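Local coordinates for protein proteasome accessory factor B/C (PafBC) (Paenarthrobacter aurescens, PDB 6SJ9) that probably acts as a transcriptional regulator of the bacterial DNA damage response, pairing winged helix-turn-helix DNA-binding domains with WYL domains, at residues Ala2-Ala14 with Met45-Phe58. Residues are numbered along the deposited sequence; the frame is centred on the assembly and turned at random.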
loop_
_atom_site.group_PDB
_atom_site.type_symbol
_atom_site.label_atom_id
_atom_site.label_comp_id
_atom_site.label_asym_id
_atom_site.label_seq_id
_atom_site.Cartn_x
_atom_site.Cartn_y
_atom_site.Cartn_z
ATOM N N ALA A 2 27.699 -1.868 0.663
ATOM C CA ALA A 2 26.654 -2.685 1.276
ATOM C C ALA A 2 27.073 -3.150 2.669
ATOM O O ALA A 2 26.236 -3.260 3.577
ATOM C CB ALA A 2 26.329 -3.879 0.376
ATOM N N SER A 3 28.363 -3.462 2.837
ATOM C CA SER A 3 28.910 -3.799 4.145
ATOM C C SER A 3 28.838 -2.627 5.126
ATOM O O SER A 3 28.776 -2.853 6.335
ATOM C CB SER A 3 30.354 -4.289 4.001
ATOM O OG SER A 3 30.875 -4.713 5.251
ATOM N N ARG A 4 28.862 -1.375 4.648
ATOM C CA ARG A 4 28.650 -0.264 5.574
ATOM C C ARG A 4 27.192 -0.150 5.989
ATOM O O ARG A 4 26.906 0.081 7.166
ATOM C CB ARG A 4 29.133 1.062 4.988
ATOM C CG ARG A 4 28.873 2.242 5.919
ATOM C CD ARG A 4 29.178 3.552 5.251
ATOM N NE ARG A 4 28.640 4.722 5.943
ATOM C CZ ARG A 4 27.440 5.244 5.696
ATOM N NH1 ARG A 4 26.656 4.693 4.779
ATOM N NH2 ARG A 4 27.021 6.327 6.345
ATOM N N THR A 5 26.251 -0.292 5.054
ATOM C CA THR A 5 24.849 -0.234 5.459
ATOM C C THR A 5 24.546 -1.328 6.465
ATOM O O THR A 5 23.973 -1.072 7.528
ATOM C CB THR A 5 23.914 -0.323 4.254
ATOM O OG1 THR A 5 24.142 0.813 3.414
ATOM C CG2 THR A 5 22.466 -0.287 4.719
ATOM N N GLU A 6 24.974 -2.549 6.167
ATOM C CA GLU A 6 24.732 -3.636 7.101
ATOM C C GLU A 6 25.467 -3.419 8.414
ATOM O O GLU A 6 24.936 -3.740 9.484
ATOM C CB GLU A 6 25.118 -4.971 6.469
ATOM C CG GLU A 6 23.996 -5.607 5.641
ATOM C CD GLU A 6 22.852 -6.145 6.523
ATOM O OE1 GLU A 6 21.844 -5.421 6.717
ATOM O OE2 GLU A 6 22.969 -7.292 7.031
ATOM N N ARG A 7 26.680 -2.863 8.358
ATOM C CA ARG A 7 27.444 -2.636 9.579
ATOM C C ARG A 7 26.748 -1.610 10.467
ATOM O O ARG A 7 26.679 -1.780 11.690
ATOM C CB ARG A 7 28.877 -2.207 9.232
ATOM C CG ARG A 7 29.812 -2.045 10.420
ATOM C CD ARG A 7 31.233 -1.638 9.986
ATOM N NE ARG A 7 31.262 -0.268 9.501
ATOM C CZ ARG A 7 31.596 0.091 8.263
ATOM N NH1 ARG A 7 31.979 -0.825 7.386
ATOM N NH2 ARG A 7 31.576 1.370 7.905
ATOM N N LEU A 8 26.223 -0.539 9.867
ATOM C CA LEU A 8 25.448 0.432 10.630
ATOM C C LEU A 8 24.238 -0.217 11.274
ATOM O O LEU A 8 23.962 0.023 12.453
ATOM C CB LEU A 8 25.010 1.594 9.744
ATOM C CG LEU A 8 26.142 2.554 9.389
ATOM C CD1 LEU A 8 25.617 3.749 8.623
ATOM C CD2 LEU A 8 26.935 3.003 10.605
ATOM N N LEU A 9 23.518 -1.065 10.523
ATOM C CA LEU A 9 22.329 -1.712 11.078
ATOM C C LEU A 9 22.684 -2.592 12.267
ATOM O O LEU A 9 22.081 -2.469 13.342
ATOM C CB LEU A 9 21.597 -2.518 9.989
ATOM C CG LEU A 9 21.013 -1.646 8.881
ATOM C CD1 LEU A 9 20.579 -2.373 7.576
ATOM C CD2 LEU A 9 19.807 -0.841 9.434
ATOM N N ASN A 10 23.726 -3.418 12.117
ATOM C CA ASN A 10 24.185 -4.293 13.200
ATOM C C ASN A 10 24.688 -3.485 14.399
ATOM O O ASN A 10 24.434 -3.851 15.556
ATOM C CB ASN A 10 25.310 -5.208 12.671
ATOM C CG ASN A 10 24.811 -6.255 11.653
ATOM O OD1 ASN A 10 23.688 -6.748 11.735
ATOM N ND2 ASN A 10 25.643 -6.543 10.658
ATOM N N LEU A 11 25.425 -2.388 14.146
ATOM C CA LEU A 11 25.892 -1.558 15.255
ATOM C C LEU A 11 24.697 -0.995 16.006
ATOM O O LEU A 11 24.627 -1.073 17.231
ATOM C CB LEU A 11 26.822 -0.438 14.749
ATOM C CG LEU A 11 27.321 0.604 15.767
ATOM C CD1 LEU A 11 28.071 -0.084 16.898
ATOM C CD2 LEU A 11 28.217 1.644 15.125
ATOM N N LEU A 12 23.716 -0.475 15.267
ATOM C CA LEU A 12 22.550 0.121 15.905
ATOM C C LEU A 12 21.818 -0.905 16.773
ATOM O O LEU A 12 21.431 -0.610 17.909
ATOM C CB LEU A 12 21.624 0.719 14.835
ATOM C CG LEU A 12 20.194 1.102 15.232
ATOM C CD1 LEU A 12 20.191 2.176 16.305
ATOM C CD2 LEU A 12 19.363 1.569 13.982
ATOM N N LEU A 13 21.667 -2.127 16.282
ATOM C CA LEU A 13 20.939 -3.126 17.075
ATOM C C LEU A 13 21.724 -3.554 18.307
ATOM O O LEU A 13 21.150 -3.690 19.382
ATOM C CB LEU A 13 20.606 -4.348 16.224
ATOM C CG LEU A 13 19.604 -3.945 15.154
ATOM C CD1 LEU A 13 19.395 -5.064 14.195
ATOM C CD2 LEU A 13 18.296 -3.555 15.834
ATOM N N ALA A 14 23.042 -3.706 18.181
ATOM C CA ALA A 14 23.863 -4.105 19.323
ATOM C C ALA A 14 23.801 -3.079 20.443
ATOM O O ALA A 14 23.769 -3.430 21.632
ATOM C CB ALA A 14 25.318 -4.294 18.866
HETATM N N MSE A 45 37.101 3.651 11.978
HETATM C CA MSE A 45 35.865 3.251 11.307
HETATM C C MSE A 45 34.697 3.175 12.306
HETATM O O MSE A 45 33.548 3.435 11.959
HETATM C CB MSE A 45 36.057 1.914 10.600
HETATM C CG MSE A 45 34.877 1.462 9.740
HETATM SE SE MSE A 45 34.865 -0.502 9.612
HETATM C CE MSE A 45 36.822 -0.798 9.655
ATOM N N PHE A 46 35.014 2.801 13.546
ATOM C CA PHE A 46 34.037 2.871 14.624
ATOM C C PHE A 46 33.611 4.312 14.880
ATOM O O PHE A 46 32.411 4.614 14.951
ATOM C CB PHE A 46 34.624 2.243 15.880
ATOM C CG PHE A 46 33.699 2.264 17.057
ATOM C CD1 PHE A 46 32.499 1.570 17.025
ATOM C CD2 PHE A 46 34.041 2.956 18.208
ATOM C CE1 PHE A 46 31.647 1.582 18.114
ATOM C CE2 PHE A 46 33.202 2.968 19.306
ATOM C CZ PHE A 46 32.000 2.277 19.258
ATOM N N GLU A 47 34.588 5.226 14.993
ATOM C CA GLU A 47 34.283 6.643 15.181
ATOM C C GLU A 47 33.454 7.186 14.026
ATOM O O GLU A 47 32.548 7.997 14.239
ATOM C CB GLU A 47 35.579 7.450 15.300
ATOM C CG GLU A 47 36.389 7.259 16.592
ATOM C CD GLU A 47 35.660 7.664 17.872
ATOM O OE1 GLU A 47 35.814 6.948 18.882
ATOM O OE2 GLU A 47 34.915 8.669 17.866
ATOM N N ARG A 48 33.737 6.749 12.790
ATOM C CA ARG A 48 32.928 7.186 11.643
ATOM C C ARG A 48 31.495 6.661 11.727
ATOM O O ARG A 48 30.535 7.374 11.390
ATOM C CB ARG A 48 33.555 6.727 10.330
ATOM C CG ARG A 48 34.837 7.428 9.934
ATOM C CD ARG A 48 35.060 7.224 8.437
ATOM N NE ARG A 48 35.156 5.813 8.077
ATOM C CZ ARG A 48 36.287 5.112 8.133
ATOM N NH1 ARG A 48 37.411 5.698 8.526
ATOM N NH2 ARG A 48 36.302 3.835 7.794
ATOM N N ASP A 49 31.327 5.423 12.200
ATOM C CA ASP A 49 29.980 4.882 12.296
ATOM C C ASP A 49 29.189 5.595 13.376
ATOM O O ASP A 49 28.012 5.890 13.178
ATOM C CB ASP A 49 30.057 3.397 12.585
ATOM C CG ASP A 49 30.562 2.597 11.416
ATOM O OD1 ASP A 49 30.546 3.092 10.268
ATOM O OD2 ASP A 49 30.971 1.453 11.650
ATOM N N LYS A 50 29.850 5.970 14.476
ATOM C CA LYS A 50 29.192 6.758 15.517
ATOM C C LYS A 50 28.736 8.092 14.963
ATOM O O LYS A 50 27.579 8.499 15.130
ATOM C CB LYS A 50 30.128 6.954 16.723
ATOM C CG LYS A 50 30.360 5.658 17.475
ATOM C CD LYS A 50 31.233 5.810 18.748
ATOM C CE LYS A 50 32.475 6.649 18.505
ATOM N NZ LYS A 50 32.792 7.535 19.660
ATOM N N VAL A 51 29.622 8.775 14.253
ATOM C CA VAL A 51 29.221 10.033 13.637
ATOM C C VAL A 51 28.083 9.800 12.671
ATOM O O VAL A 51 27.098 10.559 12.647
ATOM C CB VAL A 51 30.428 10.675 12.935
ATOM C CG1 VAL A 51 29.966 11.766 11.977
ATOM C CG2 VAL A 51 31.413 11.223 13.990
ATOM N N ASP A 52 28.176 8.734 11.869
ATOM C CA ASP A 52 27.140 8.501 10.855
ATOM C C ASP A 52 25.792 8.166 11.505
ATOM O O ASP A 52 24.755 8.687 11.086
ATOM C CB ASP A 52 27.596 7.400 9.890
ATOM C CG ASP A 52 28.768 7.851 8.963
ATOM O OD1 ASP A 52 29.107 9.046 8.917
ATOM O OD2 ASP A 52 29.389 6.974 8.312
ATOM N N LEU A 53 25.780 7.308 12.546
ATOM C CA LEU A 53 24.520 7.006 13.228
ATOM C C LEU A 53 23.869 8.264 13.809
ATOM O O LEU A 53 22.644 8.413 13.756
ATOM C CB LEU A 53 24.755 5.975 14.339
ATOM C CG LEU A 53 24.813 4.537 13.857
ATOM C CD1 LEU A 53 24.875 3.590 15.023
ATOM C CD2 LEU A 53 23.584 4.256 12.980
ATOM N N LYS A 54 24.668 9.190 14.359
ATOM C CA LYS A 54 24.092 10.418 14.913
ATOM C C LYS A 54 23.331 11.205 13.851
ATOM O O LYS A 54 22.248 11.746 14.124
ATOM C CB LYS A 54 25.182 11.255 15.593
ATOM C CG LYS A 54 24.620 12.451 16.376
ATOM C CD LYS A 54 25.697 13.298 17.066
ATOM C CE LYS A 54 26.048 12.666 18.416
ATOM N NZ LYS A 54 26.307 13.697 19.474
ATOM N N GLN A 55 23.841 11.219 12.611
ATOM C CA GLN A 55 23.167 11.922 11.519
ATOM C C GLN A 55 21.862 11.237 11.114
ATOM O O GLN A 55 20.969 11.889 10.550
ATOM C CB GLN A 55 24.095 12.012 10.300
ATOM C CG GLN A 55 25.023 13.222 10.242
ATOM C CD GLN A 55 24.365 14.456 9.607
ATOM O OE1 GLN A 55 23.346 14.358 8.904
ATOM N NE2 GLN A 55 24.952 15.624 9.852
ATOM N N PHE A 56 21.705 9.947 11.405
ATOM C CA PHE A 56 20.396 9.348 11.214
ATOM C C PHE A 56 19.491 9.527 12.411
ATOM O O PHE A 56 18.414 8.919 12.430
ATOM C CB PHE A 56 20.508 7.855 10.867
ATOM C CG PHE A 56 21.201 7.607 9.583
ATOM C CD1 PHE A 56 20.590 7.972 8.383
ATOM C CD2 PHE A 56 22.446 7.023 9.553
ATOM C CE1 PHE A 56 21.245 7.763 7.157
ATOM C CE2 PHE A 56 23.097 6.793 8.351
ATOM C CZ PHE A 56 22.502 7.158 7.141
ATOM N N GLY A 57 19.910 10.317 13.417
ATOM C CA GLY A 57 19.075 10.631 14.569
ATOM C C GLY A 57 19.252 9.752 15.798
ATOM O O GLY A 57 18.362 9.742 16.662
ATOM N N PHE A 58 20.339 8.979 15.879
ATOM C CA PHE A 58 20.629 8.080 16.994
ATOM C C PHE A 58 21.824 8.604 17.780
ATOM O O PHE A 58 22.923 8.734 17.234
ATOM C CB PHE A 58 20.906 6.659 16.517
ATOM C CG PHE A 58 19.755 6.055 15.786
ATOM C CD1 PHE A 58 18.632 5.654 16.475
ATOM C CD2 PHE A 58 19.796 5.891 14.400
ATOM C CE1 PHE A 58 17.530 5.137 15.791
ATOM C CE2 PHE A 58 18.706 5.351 13.716
ATOM C CZ PHE A 58 17.579 4.981 14.410
#
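Arg7 grips Asp49 side-on where segments 2-14 and 45-55 of two helices cross at 78°, in what is probably the N-terminal winged helix-turn-helix domain. Arg7 NE meets Asp49 OD2 at 2.8 Å and Arg7 NH2 meets Asp49 OD1 at 3.1 Å, each on a syn lone pair. Guanidinium and carboxylate are only 17° from coplanar. An arginine suits the place because its flat end offers two N-H groups in one plane; the bend at chi3 (71°) turns that plane to the acid. Met45, present as selenomethionine, lays its SE over one guanidinium face, and Arg4 CA backs the other. Tyr32 OH also hydrogen-bonds Asp49 OD2. Replacing Arg7 with an alanine would probably cost the buried carboxylate both guanidinium bonds and its directly paired charge. Arg4 makes a looser salt bridge, NH2 and, weakly, NE sharing the one oxygen Asp52 OD2, their planes steeply tilted. Deeper in, Leu8 CD2 and Leu11 CD2 pack on Asp49 CB, and Leu11 CD2 also meets Leu53 CD1 at 3.9 Å. A Schellman motif ends the helix at Gly57, whose positive phi would jam a side chain against the preceding carbonyl O; beyond it, Leu12 CD1 sits over the Phe58 ring face, 3.9 Å from the centroid.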